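Local coordinates for protein CD180 antigen (Mus musculus, PDB 3T6Q) that may cooperate with MD-1 and TLR4 to mediate the innate B-cell response to bacterial lipopolysaccharide, leading to NF-kappa-B activation, at residues 315-321 with 345-349; 337-341 with 357-363; 285-291 with 307-313. All coordinates share one frame; numbering follows the deposited sequence. Where two conformers were deposited one is given.

Contact 1: 315-321 with 345-349. With NAG (2-acetamido-2-deoxy-beta-D-glucopyranose), chain T.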
loop_
_atom_site.group_PDB
_atom_site.type_symbol
_atom_site.label_atom_id
_atom_site.label_comp_id
_atom_site.label_asym_id
_atom_site.label_seq_id
_atom_site.Cartn_x
_atom_site.Cartn_y
_atom_site.Cartn_z
ATOM N N ASN A 315 -35.446 -4.195 -30.770
ATOM C CA ASN A 315 -35.679 -3.619 -32.091
ATOM C C ASN A 315 -34.911 -2.292 -32.146
ATOM O O ASN A 315 -34.726 -1.638 -31.119
ATOM C CB ASN A 315 -37.211 -3.431 -32.295
ATOM C CG ASN A 315 -37.613 -3.187 -33.748
ATOM O OD1 ASN A 315 -38.445 -3.912 -34.301
ATOM N ND2 ASN A 315 -37.046 -2.166 -34.362
ATOM N N LEU A 316 -34.459 -1.912 -33.336
ATOM C CA LEU A 316 -33.817 -0.614 -33.547
ATOM C C LEU A 316 -34.783 0.561 -33.355
ATOM O O LEU A 316 -34.370 1.627 -32.917
ATOM C CB LEU A 316 -33.218 -0.503 -34.942
ATOM C CG LEU A 316 -31.767 -0.057 -35.191
ATOM C CD1 LEU A 316 -31.630 0.491 -36.601
ATOM C CD2 LEU A 316 -31.094 0.843 -34.167
ATOM N N CYS A 317 -36.059 0.359 -33.638
ATOM C CA CYS A 317 -37.059 1.406 -33.396
ATOM C C CYS A 317 -37.199 1.806 -31.889
ATOM O O CYS A 317 -37.607 2.905 -31.593
ATOM C CB CYS A 317 -38.405 1.046 -34.018
ATOM S SG CYS A 317 -38.569 1.511 -35.780
ATOM N N GLN A 318 -36.728 0.967 -30.979
ATOM C CA GLN A 318 -36.781 1.241 -29.541
ATOM C C GLN A 318 -35.723 2.257 -29.048
ATOM O O GLN A 318 -35.757 2.641 -27.872
ATOM C CB GLN A 318 -36.644 -0.061 -28.736
ATOM C CG GLN A 318 -37.858 -1.011 -28.799
ATOM C CD GLN A 318 -37.590 -2.336 -28.110
ATOM O OE1 GLN A 318 -36.558 -2.969 -28.331
ATOM N NE2 GLN A 318 -38.526 -2.776 -27.278
ATOM N N ILE A 319 -34.787 2.673 -29.912
ATOM C CA ILE A 319 -33.874 3.743 -29.526
ATOM C C ILE A 319 -34.553 5.108 -29.691
ATOM O O ILE A 319 -34.032 6.105 -29.179
ATOM C CB ILE A 319 -32.477 3.687 -30.214
ATOM C CG1 ILE A 319 -32.536 4.160 -31.693
ATOM C CG2 ILE A 319 -31.894 2.269 -30.103
ATOM C CD1 ILE A 319 -31.192 4.640 -32.262
ATOM N N SER A 320 -35.698 5.140 -30.389
ATOM C CA SER A 320 -36.442 6.383 -30.655
ATOM C C SER A 320 -35.553 7.472 -31.252
ATOM O O SER A 320 -35.292 8.504 -30.605
ATOM C CB SER A 320 -37.095 6.899 -29.349
ATOM O OG SER A 320 -38.072 5.965 -28.890
ATOM N N ALA A 321 -35.102 7.246 -32.482
ATOM C CA ALA A 321 -34.111 8.090 -33.120
ATOM C C ALA A 321 -34.597 9.528 -33.354
ATOM O O ALA A 321 -33.779 10.411 -33.665
ATOM C CB ALA A 321 -33.705 7.448 -34.461
ATOM N N CYS A 345 -36.250 2.781 -39.140
ATOM C CA CYS A 345 -36.100 3.126 -37.713
ATOM C C CYS A 345 -35.103 4.230 -37.496
ATOM O O CYS A 345 -35.098 4.839 -36.432
ATOM C CB CYS A 345 -35.684 1.917 -36.900
ATOM S SG CYS A 345 -36.983 0.665 -36.867
ATOM N N LEU A 346 -34.247 4.488 -38.494
ATOM C CA LEU A 346 -33.252 5.554 -38.370
ATOM C C LEU A 346 -33.518 6.674 -39.389
ATOM O O LEU A 346 -32.692 7.563 -39.600
ATOM C CB LEU A 346 -31.823 5.000 -38.520
ATOM C CG LEU A 346 -31.326 3.923 -37.572
ATOM C CD1 LEU A 346 -29.869 3.555 -37.831
ATOM C CD2 LEU A 346 -31.467 4.344 -36.106
ATOM N N GLU A 347 -34.696 6.672 -40.000
ATOM C CA GLU A 347 -34.907 7.559 -41.144
ATOM C C GLU A 347 -34.792 9.097 -40.827
ATOM O O GLU A 347 -34.573 9.895 -41.743
ATOM C CB GLU A 347 -36.236 7.235 -41.817
ATOM C CG GLU A 347 -37.440 7.556 -40.935
ATOM C CD GLU A 347 -38.774 7.178 -41.593
ATOM O OE1 GLU A 347 -39.803 7.363 -40.921
ATOM O OE2 GLU A 347 -38.784 6.680 -42.748
ATOM N N ASN A 348 -34.957 9.524 -39.575
ATOM C CA ASN A 348 -34.800 10.970 -39.304
ATOM C C ASN A 348 -33.359 11.394 -39.029
ATOM O O ASN A 348 -33.083 12.583 -38.843
ATOM C CB ASN A 348 -35.742 11.475 -38.215
ATOM C CG ASN A 348 -36.037 10.423 -37.187
ATOM O OD1 ASN A 348 -37.205 10.216 -36.788
ATOM N ND2 ASN A 348 -34.989 9.706 -36.778
ATOM N N LEU A 349 -32.428 10.437 -39.034
ATOM C CA LEU A 349 -31.031 10.796 -38.848
ATOM C C LEU A 349 -30.388 11.213 -40.150
ATOM O O LEU A 349 -29.469 10.557 -40.677
ATOM C CB LEU A 349 -30.271 9.660 -38.179
ATOM C CG LEU A 349 -30.897 9.189 -36.878
ATOM C CD1 LEU A 349 -30.070 8.061 -36.288
ATOM C CD2 LEU A 349 -30.994 10.322 -35.872
HETATM C C1 NAG T . -35.236 12.133 -44.778
HETATM C C2 NAG T . -36.209 12.730 -43.754
HETATM C C3 NAG T . -36.613 14.161 -44.125
HETATM C C4 NAG T . -35.387 15.016 -44.477
HETATM C C5 NAG T . -34.468 14.327 -45.499
HETATM C C6 NAG T . -33.143 15.087 -45.628
HETATM C C7 NAG T . -37.985 11.558 -42.516
HETATM C C8 NAG T . -39.228 10.742 -42.618
HETATM N N2 NAG T . -37.423 11.915 -43.682
HETATM O O3 NAG T . -37.278 14.702 -42.994
HETATM O O4 NAG T . -35.753 16.332 -44.903
HETATM O O5 NAG T . -34.138 12.995 -45.073
HETATM O O6 NAG T . -32.346 14.344 -46.539
HETATM O O7 NAG T . -37.537 11.862 -41.407
HETATM O O HOH W 1 -35.714 4.589 -33.742
#
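A disulfide between Cys-317 and Cys-345 staples two successive turns of the leucine-rich-repeat solenoid on its convex side. The SG atoms of Cys-317 and Cys-345 are 2.1 Å apart, and the C-S-S-C torsion of -93° is close to the relaxed right angle. Cys-317 lies in the short 3-10 segment; Cys-345 lies just before the type I turn from Leu-346 to Leu-349. Beneath the bridge apolar side chains pack together. CD1 of Leu-316 meets CG of Leu-346 at 3.6 Å, the two leucines crossing at about a right angle, while Ile-319 CD1 reaches Leu-346 CD2 at 3.9 Å. Ile-319 and Leu-346 both also rest on Leu-330 of strand 329-331. Ala-321 puts its CB 3.6 Å from Cys-345 O and 4.1 Å from Leu-349 CG. No direct hydrogen bond crosses here, but a water accepts from Ala-321 N at 3.0 Å and lies 2.8 Å from Cys-345 O, one of several acceptors sharing its protons. The turn borders the N-acetylglucosamine of Asn-374; the acetyl methyl C8 of that sugar lies beside the Glu-347 carboxylate. Irregular convex loops packing leucines inward onto the strand side are typical of the leucine-rich-repeat fold, with a disulfide added here.

Contact 2: 337-341 with 357-363. With NAG (2-acetamido-2-deoxy-beta-D-glucopyranose), chain E; MAN (alpha-D-mannopyranose), chain B; NAG (2-acetamido-2-deoxy-beta-D-glucopyranose), chain C; MAN (alpha-D-mannopyranose), chain D.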
loop_
_atom_site.group_PDB
_atom_site.type_symbol
_atom_site.label_atom_id
_atom_site.label_comp_id
_atom_site.label_asym_id
_atom_site.label_seq_id
_atom_site.Cartn_x
_atom_site.Cartn_y
_atom_site.Cartn_z
ATOM N N LYS A 337 -29.233 -9.140 -27.019
ATOM C CA LYS A 337 -30.304 -9.934 -27.636
ATOM C C LYS A 337 -30.095 -9.824 -29.153
ATOM O O LYS A 337 -29.474 -8.864 -29.632
ATOM C CB LYS A 337 -31.680 -9.303 -27.300
ATOM C CG LYS A 337 -32.068 -9.431 -25.846
ATOM C CD LYS A 337 -33.480 -8.938 -25.596
ATOM C CE LYS A 337 -33.668 -8.620 -24.125
ATOM N NZ LYS A 337 -33.876 -9.820 -23.280
ATOM N N ARG A 338 -30.645 -10.747 -29.923
ATOM C CA ARG A 338 -30.747 -10.533 -31.383
ATOM C C ARG A 338 -31.439 -9.181 -31.693
ATOM O O ARG A 338 -32.539 -8.926 -31.225
ATOM C CB ARG A 338 -31.581 -11.696 -31.984
ATOM C CG ARG A 338 -31.556 -11.864 -33.497
ATOM C CD ARG A 338 -32.058 -10.687 -34.338
ATOM N NE ARG A 338 -32.887 -11.099 -35.491
ATOM C CZ ARG A 338 -33.024 -10.423 -36.644
ATOM N NH1 ARG A 338 -33.837 -10.939 -37.555
ATOM N NH2 ARG A 338 -32.355 -9.273 -36.927
ATOM N N LEU A 339 -30.830 -8.325 -32.497
ATOM C CA LEU A 339 -31.416 -7.023 -32.742
ATOM C C LEU A 339 -32.187 -7.059 -34.055
ATOM O O LEU A 339 -31.604 -7.363 -35.079
ATOM C CB LEU A 339 -30.308 -5.957 -32.818
ATOM C CG LEU A 339 -30.769 -4.496 -33.022
ATOM C CD1 LEU A 339 -31.592 -4.004 -31.815
ATOM C CD2 LEU A 339 -29.565 -3.600 -33.252
ATOM N N GLU A 340 -33.472 -6.725 -34.027
ATOM C CA GLU A 340 -34.244 -6.580 -35.269
ATOM C C GLU A 340 -34.075 -5.126 -35.750
ATOM O O GLU A 340 -34.355 -4.191 -35.007
ATOM C CB GLU A 340 -35.735 -6.896 -34.976
ATOM C CG GLU A 340 -36.657 -6.512 -36.130
ATOM C CD GLU A 340 -36.267 -7.210 -37.438
ATOM O OE1 GLU A 340 -36.157 -8.451 -37.449
ATOM O OE2 GLU A 340 -36.062 -6.524 -38.465
ATOM N N LEU A 341 -33.668 -4.928 -36.986
ATOM C CA LEU A 341 -33.394 -3.566 -37.477
ATOM C C LEU A 341 -34.668 -2.831 -37.903
ATOM O O LEU A 341 -34.695 -1.600 -37.984
ATOM C CB LEU A 341 -32.432 -3.600 -38.674
ATOM C CG LEU A 341 -31.005 -4.120 -38.398
ATOM C CD1 LEU A 341 -30.069 -3.809 -39.562
ATOM C CD2 LEU A 341 -30.482 -3.510 -37.092
ATOM N N LEU A 357 -23.262 -1.330 -36.401
ATOM C CA LEU A 357 -24.284 -2.310 -35.998
ATOM C C LEU A 357 -23.671 -3.718 -35.982
ATOM O O LEU A 357 -24.286 -4.706 -36.428
ATOM C CB LEU A 357 -25.477 -2.276 -36.934
ATOM C CG LEU A 357 -26.347 -1.015 -36.911
ATOM C CD1 LEU A 357 -27.320 -1.041 -38.095
ATOM C CD2 LEU A 357 -27.061 -0.871 -35.568
ATOM N N SER A 358 -22.460 -3.780 -35.465
ATOM C CA SER A 358 -21.714 -5.027 -35.394
ATOM C C SER A 358 -22.102 -5.896 -34.195
ATOM O O SER A 358 -22.598 -5.388 -33.190
ATOM C CB SER A 358 -20.202 -4.769 -35.438
ATOM O OG SER A 358 -19.748 -4.051 -34.328
ATOM N N HIS A 359 -21.875 -7.206 -34.325
ATOM C CA HIS A 359 -22.034 -8.124 -33.181
ATOM C C HIS A 359 -23.454 -8.064 -32.639
ATOM O O HIS A 359 -23.671 -8.155 -31.424
ATOM C CB HIS A 359 -21.060 -7.694 -32.095
ATOM C CG HIS A 359 -19.665 -8.260 -32.238
ATOM N ND1 HIS A 359 -19.406 -9.575 -32.104
ATOM C CD2 HIS A 359 -18.458 -7.644 -32.555
ATOM C CE1 HIS A 359 -18.078 -9.800 -32.247
ATOM N NE2 HIS A 359 -17.488 -8.617 -32.542
ATOM N N ASP A 360 -24.439 -7.944 -33.517
ATOM C CA ASP A 360 -25.813 -7.763 -33.087
ATOM C C ASP A 360 -26.751 -8.969 -33.402
ATOM O O ASP A 360 -27.980 -8.867 -33.223
ATOM C CB ASP A 360 -26.363 -6.471 -33.701
ATOM C CG ASP A 360 -25.933 -5.199 -32.917
ATOM O OD1 ASP A 360 -25.532 -5.294 -31.754
ATOM O OD2 ASP A 360 -26.018 -4.087 -33.494
ATOM N N ASP A 361 -26.169 -10.049 -33.949
ATOM C CA ASP A 361 -26.898 -11.210 -34.467
ATOM C C ASP A 361 -28.009 -10.835 -35.429
ATOM O O ASP A 361 -29.101 -11.418 -35.380
ATOM C CB ASP A 361 -27.504 -12.004 -33.318
ATOM C CG ASP A 361 -26.496 -12.953 -32.651
ATOM O OD1 ASP A 361 -25.438 -13.325 -33.250
ATOM O OD2 ASP A 361 -26.783 -13.333 -31.496
ATOM N N ILE A 362 -27.777 -9.808 -36.251
ATOM C CA ILE A 362 -28.815 -9.314 -37.134
ATOM C C ILE A 362 -28.931 -10.360 -38.244
ATOM O O ILE A 362 -27.880 -10.846 -38.774
ATOM C CB ILE A 362 -28.440 -7.926 -37.729
ATOM C CG1 ILE A 362 -28.493 -6.838 -36.620
ATOM C CG2 ILE A 362 -29.289 -7.571 -38.952
ATOM C CD1 ILE A 362 -27.586 -5.644 -36.955
ATOM N N GLU A 363 -30.183 -10.671 -38.592
ATOM C CA GLU A 363 -30.499 -11.612 -39.702
ATOM C C GLU A 363 -31.630 -11.005 -40.552
ATOM O O GLU A 363 -32.601 -10.468 -40.009
ATOM C CB GLU A 363 -30.922 -12.997 -39.139
ATOM C CG GLU A 363 -30.987 -14.135 -40.186
ATOM C CD GLU A 363 -32.324 -14.213 -40.944
ATOM O OE1 GLU A 363 -32.386 -14.850 -42.054
ATOM O OE2 GLU A 363 -33.332 -13.627 -40.446
HETATM C C1 NAG E . -16.456 -3.107 -37.358
HETATM C C2 NAG E . -15.033 -2.511 -37.232
HETATM C C3 NAG E . -14.042 -3.600 -36.758
HETATM C C4 NAG E . -14.583 -4.354 -35.547
HETATM C C5 NAG E . -16.002 -4.820 -35.814
HETATM C C6 NAG E . -16.654 -5.580 -34.661
HETATM C C7 NAG E . -14.013 -0.735 -38.597
HETATM C C8 NAG E . -13.654 -0.292 -39.982
HETATM N N2 NAG E . -14.610 -1.938 -38.488
HETATM O O3 NAG E . -12.829 -2.971 -36.436
HETATM O O4 NAG E . -13.842 -5.539 -35.250
HETATM O O5 NAG E . -16.835 -3.712 -36.158
HETATM O O6 NAG E . -17.029 -4.685 -33.612
HETATM O O7 NAG E . -13.742 -0.005 -37.643
HETATM C C1 MAN B . -15.125 -10.661 -30.034
HETATM C C2 MAN B . -15.778 -11.068 -28.710
HETATM C C3 MAN B . -15.788 -12.579 -28.577
HETATM C C4 MAN B . -16.476 -13.216 -29.782
HETATM C C5 MAN B . -15.697 -12.798 -31.037
HETATM C C6 MAN B . -16.281 -13.390 -32.338
HETATM O O2 MAN B . -17.139 -10.674 -28.733
HETATM O O3 MAN B . -16.440 -12.950 -27.369
HETATM O O4 MAN B . -16.395 -14.609 -29.624
HETATM O O5 MAN B . -15.676 -11.371 -31.125
HETATM O O6 MAN B . -17.675 -13.163 -32.394
HETATM C C1 NAG C . -12.541 -5.375 -34.684
HETATM C C2 NAG C . -12.403 -6.470 -33.616
HETATM C C3 NAG C . -10.974 -6.517 -33.061
HETATM C C4 NAG C . -9.909 -6.548 -34.173
HETATM C C5 NAG C . -10.201 -5.669 -35.372
HETATM C C6 NAG C . -9.427 -6.222 -36.611
HETATM C C7 NAG C . -14.375 -6.879 -32.209
HETATM C C8 NAG C . -15.194 -6.314 -31.058
HETATM N N2 NAG C . -13.317 -6.161 -32.549
HETATM O O3 NAG C . -10.795 -7.743 -32.310
HETATM O O4 NAG C . -8.706 -6.010 -33.619
HETATM O O5 NAG C . -11.588 -5.620 -35.728
HETATM O O6 NAG C . -9.508 -5.112 -37.469
HETATM O O7 NAG C . -14.700 -7.913 -32.784
HETATM C C1 MAN D . -17.490 -10.040 -27.452
HETATM C C2 MAN D . -19.012 -9.927 -27.400
HETATM C C3 MAN D . -19.520 -8.836 -28.378
HETATM C C4 MAN D . -18.761 -7.519 -28.093
HETATM C C5 MAN D . -17.227 -7.745 -28.132
HETATM C C6 MAN D . -16.409 -6.494 -27.817
HETATM O O2 MAN D . -19.303 -9.530 -26.097
HETATM O O3 MAN D . -20.902 -8.656 -28.168
HETATM O O4 MAN D . -19.141 -6.497 -29.009
HETATM O O5 MAN D . -16.832 -8.776 -27.224
HETATM O O6 MAN D . -16.687 -6.104 -26.444
HETATM O O HOH W 2 -33.874 -13.984 -37.603
#
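Arg-338 CG is anti to the backbone N (chi1 -166°) and the chain bends at chi2 and chi3, which lays the side chain across the backbone of 361-363. Arg-338 CG passes 3.1 Å from Asp-361 O, and the guanidinium settles with one face over the backbone N of Glu-363. Arg-338 NH1 makes a weak hydrogen bond of 2.8 Å to Glu-363 O, while Arg-338 NH2 turns back to Leu-339 O at 2.8 Å, so the group is held between its own segment and 357-363. The carboxylates of Glu-340 and, in a long bridge, Glu-363 add charge only, both well out of the guanidinium plane; a water joins Arg-338 NH1 to Glu-363 OE2. Leu-339 N donates to Asp-360 O at 3.0 Å, nearly straight at 161°. This joins LRR 11 to LRR 12, Asp-360 standing at the consensus asparagine position with OD1 bonded to Asn-335 N. Inside, Leu-341 CD2 packs on Ile-362 CD1 at 3.6 Å. The beginning of 357-363 meets the glycan of Asn-382: His-359 NE2 donates to O7 of an N-acetylglucosamine at 2.9 Å, C3 of a mannose lies over one face of the His-359 ring, toward its rim, and Ser-358 OG accepts from O6 of the adjoining N-acetylglucosamine. The bonds to Glu-363 O and Leu-339 O and the out-of-plane carboxylates probably limit the guanidinium's rotation and balance its charge.

Contact 3: 285-291 with 307-313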
loop_
_atom_site.group_PDB
_atom_site.type_symbol
_atom_site.label_atom_id
_atom_site.label_comp_id
_atom_site.label_asym_id
_atom_site.label_seq_id
_atom_site.Cartn_x
_atom_site.Cartn_y
_atom_site.Cartn_z
ATOM N N LEU A 285 -23.344 5.451 -23.436
ATOM C CA LEU A 285 -24.191 4.685 -22.488
ATOM C C LEU A 285 -23.970 3.169 -22.623
ATOM O O LEU A 285 -24.917 2.383 -22.526
ATOM C CB LEU A 285 -25.645 5.062 -22.704
ATOM C CG LEU A 285 -25.986 6.552 -22.408
ATOM C CD1 LEU A 285 -27.389 6.879 -22.919
ATOM C CD2 LEU A 285 -25.905 6.845 -20.906
ATOM N N THR A 286 -22.712 2.781 -22.872
ATOM C CA THR A 286 -22.323 1.381 -23.038
ATOM C C THR A 286 -22.758 0.532 -21.836
ATOM O O THR A 286 -22.484 0.899 -20.668
ATOM C CB THR A 286 -20.804 1.248 -23.217
ATOM O OG1 THR A 286 -20.423 1.856 -24.444
ATOM C CG2 THR A 286 -20.403 -0.290 -23.275
ATOM N N ALA A 287 -23.472 -0.547 -22.114
ATOM C CA ALA A 287 -23.806 -1.560 -21.076
ATOM C C ALA A 287 -24.560 -0.972 -19.873
ATOM O O ALA A 287 -24.217 -1.280 -18.729
ATOM C CB ALA A 287 -22.539 -2.287 -20.624
ATOM N N THR A 288 -25.590 -0.176 -20.130
ATOM C CA THR A 288 -26.329 0.491 -19.058
ATOM C C THR A 288 -27.690 -0.151 -18.807
ATOM O O THR A 288 -28.580 0.470 -18.174
ATOM C CB THR A 288 -26.529 2.013 -19.344
ATOM O OG1 THR A 288 -27.050 2.210 -20.683
ATOM C CG2 THR A 288 -25.170 2.778 -19.113
ATOM N N HIS A 289 -27.850 -1.399 -19.257
ATOM C CA HIS A 289 -29.125 -2.185 -19.106
ATOM C C HIS A 289 -30.327 -1.566 -19.786
ATOM O O HIS A 289 -31.461 -1.767 -19.361
ATOM C CB HIS A 289 -29.416 -2.439 -17.637
ATOM C CG HIS A 289 -28.259 -3.060 -16.910
ATOM N ND1 HIS A 289 -28.121 -4.400 -16.778
ATOM C CD2 HIS A 289 -27.107 -2.483 -16.347
ATOM C CE1 HIS A 289 -26.969 -4.667 -16.121
ATOM N NE2 HIS A 289 -26.357 -3.492 -15.849
ATOM N N LEU A 290 -30.102 -0.778 -20.831
ATOM C CA LEU A 290 -31.217 -0.205 -21.613
ATOM C C LEU A 290 -31.937 -1.240 -22.473
ATOM O O LEU A 290 -31.282 -1.992 -23.226
ATOM C CB LEU A 290 -30.707 0.931 -22.534
ATOM C CG LEU A 290 -30.116 2.200 -21.899
ATOM C CD1 LEU A 290 -29.424 3.133 -22.940
ATOM C CD2 LEU A 290 -31.226 2.930 -21.167
ATOM N N SER A 291 -33.266 -1.270 -22.384
ATOM C CA SER A 291 -34.079 -2.148 -23.248
ATOM C C SER A 291 -34.854 -1.307 -24.265
ATOM O O SER A 291 -35.378 -1.827 -25.256
ATOM C CB SER A 291 -35.055 -2.975 -22.409
ATOM O OG SER A 291 -35.863 -2.107 -21.641
ATOM N N VAL A 307 -23.325 6.395 -28.153
ATOM C CA VAL A 307 -22.937 5.013 -28.084
ATOM C C VAL A 307 -23.970 4.281 -27.226
ATOM O O VAL A 307 -24.141 4.617 -26.040
ATOM C CB VAL A 307 -21.552 4.842 -27.452
ATOM C CG1 VAL A 307 -21.196 3.328 -27.352
ATOM C CG2 VAL A 307 -20.470 5.582 -28.266
ATOM N N LEU A 308 -24.648 3.298 -27.805
ATOM C CA LEU A 308 -25.683 2.493 -27.055
ATOM C C LEU A 308 -25.324 1.006 -27.102
ATOM O O LEU A 308 -26.181 0.126 -27.001
ATOM C CB LEU A 308 -27.045 2.676 -27.720
ATOM C CG LEU A 308 -27.624 4.120 -27.744
ATOM C CD1 LEU A 308 -28.934 4.194 -28.528
ATOM C CD2 LEU A 308 -27.804 4.633 -26.344
ATOM N N SER A 309 -24.046 0.749 -27.309
ATOM C CA SER A 309 -23.531 -0.636 -27.375
ATOM C C SER A 309 -23.777 -1.407 -26.088
ATOM O O SER A 309 -23.846 -0.814 -24.989
ATOM C CB SER A 309 -22.037 -0.557 -27.650
ATOM O OG SER A 309 -21.837 0.079 -28.908
ATOM N N ALA A 310 -23.881 -2.732 -26.240
ATOM C CA ALA A 310 -23.882 -3.680 -25.135
ATOM C C ALA A 310 -25.114 -3.532 -24.238
ATOM O O ALA A 310 -25.072 -3.860 -23.061
ATOM C CB ALA A 310 -22.560 -3.629 -24.340
ATOM N N ASN A 311 -26.196 -3.029 -24.817
ATOM C CA ASN A 311 -27.475 -2.901 -24.132
ATOM C C ASN A 311 -28.388 -4.053 -24.552
ATOM O O ASN A 311 -27.878 -5.039 -25.111
ATOM C CB ASN A 311 -28.023 -1.516 -24.435
ATOM C CG ASN A 311 -27.355 -0.491 -23.535
ATOM O OD1 ASN A 311 -27.284 -0.710 -22.338
ATOM N ND2 ASN A 311 -26.717 0.515 -24.119
ATOM N N LYS A 312 -29.705 -3.932 -24.354
ATOM C CA LYS A 312 -30.579 -5.069 -24.604
ATOM C C LYS A 312 -31.856 -4.696 -25.331
ATOM O O LYS A 312 -32.928 -5.109 -24.960
ATOM C CB LYS A 312 -30.845 -5.929 -23.343
ATOM C CG LYS A 312 -31.079 -5.137 -22.088
ATOM C CD LYS A 312 -31.222 -6.004 -20.826
ATOM C CE LYS A 312 -32.015 -5.206 -19.769
ATOM N NZ LYS A 312 -32.110 -5.894 -18.446
ATOM N N PHE A 313 -31.716 -3.937 -26.405
ATOM C CA PHE A 313 -32.867 -3.614 -27.266
ATOM C C PHE A 313 -33.317 -4.846 -28.007
ATOM O O PHE A 313 -32.476 -5.712 -28.341
ATOM C CB PHE A 313 -32.469 -2.546 -28.306
ATOM C CG PHE A 313 -31.942 -1.267 -27.665
ATOM C CD1 PHE A 313 -32.810 -0.393 -27.005
ATOM C CD2 PHE A 313 -30.572 -0.983 -27.661
ATOM C CE1 PHE A 313 -32.312 0.747 -26.359
ATOM C CE2 PHE A 313 -30.068 0.151 -27.041
ATOM C CZ PHE A 313 -30.933 1.022 -26.388
HETATM O O HOH W 3 -26.497 -3.699 -20.560
#
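Segments 285-291 and 307-313 run side by side in the same direction; CA of Ala-287 lies 4.6 Å from CA of Ala-310, both alanines having positive phi. Leu-285 N donates to Val-307 O, Ala-287 N to Ser-309 O, and Lys-312 N to Leu-290 O. In the middle, where the chains bend away from the strands, Asn-311 takes over from the backbone. Its amide is carried by CG set beside the backbone N (chi1 -80°), which aims both ends at the preceding turn. Asn-311 ND2 donates to Leu-285 O at 3.0 Å, almost perfectly straight at 177°, with that oxygen in the amide plane. Asn-311 OD1 accepts twice: from Thr-288 N at 2.8 Å, and from Leu-290 N at 3.2 Å, this second donor sitting well above the carbonyl plane. Thr-288, at the position equivalent to Asn-311 one repeat earlier, sends OG1 to Leu-285 O at 2.8 Å from the face opposite to ND2. A water bridges His-289 N and Ala-310 O at the bend. Below lies the apolar layer: Leu-308 CD2 is 4.1 Å from Leu-290 CD1, and Phe-313 CZ meets Leu-290 CB at 3.9 Å, with Leu-290 O over the centre of the phenyl face. Thr-286, Ala-287 and Ala-310 pack against polar side chains of another protein's chain. Asn-311 fills the consensus asparagine site of the leucine-rich repeat. Its amide serves Leu-285 O, Thr-288 N and Leu-290 N, with Thr-288 OG1 sharing Leu-285 O and the water serving His-289 N, which probably lets the bend lie against the hydrophobic core.

In the fold
From the N terminus, contact 3 comes first, closing the loop from 285-291 to 307-313 and joining LRR 9 to LRR 10 at the ends of strands 282-284 and 305-307. The chain then runs straight on into contact 1, which opens at 315-321. Before it closes at 345-349, contact 2 opens at 337-341 and closes only at 357-363, so contacts 1 and 2 cross, with contact 3 in series before both. All three centres are 13 to 14 Å apart. Leu-316 N probably bonds to Glu-340 O, Ile-319 packs on Leu-308 and Phe-313, and Leu-339 touches Phe-313. Together they tie LRR 9 through LRR 12, from the turns after the strands to the convex loops.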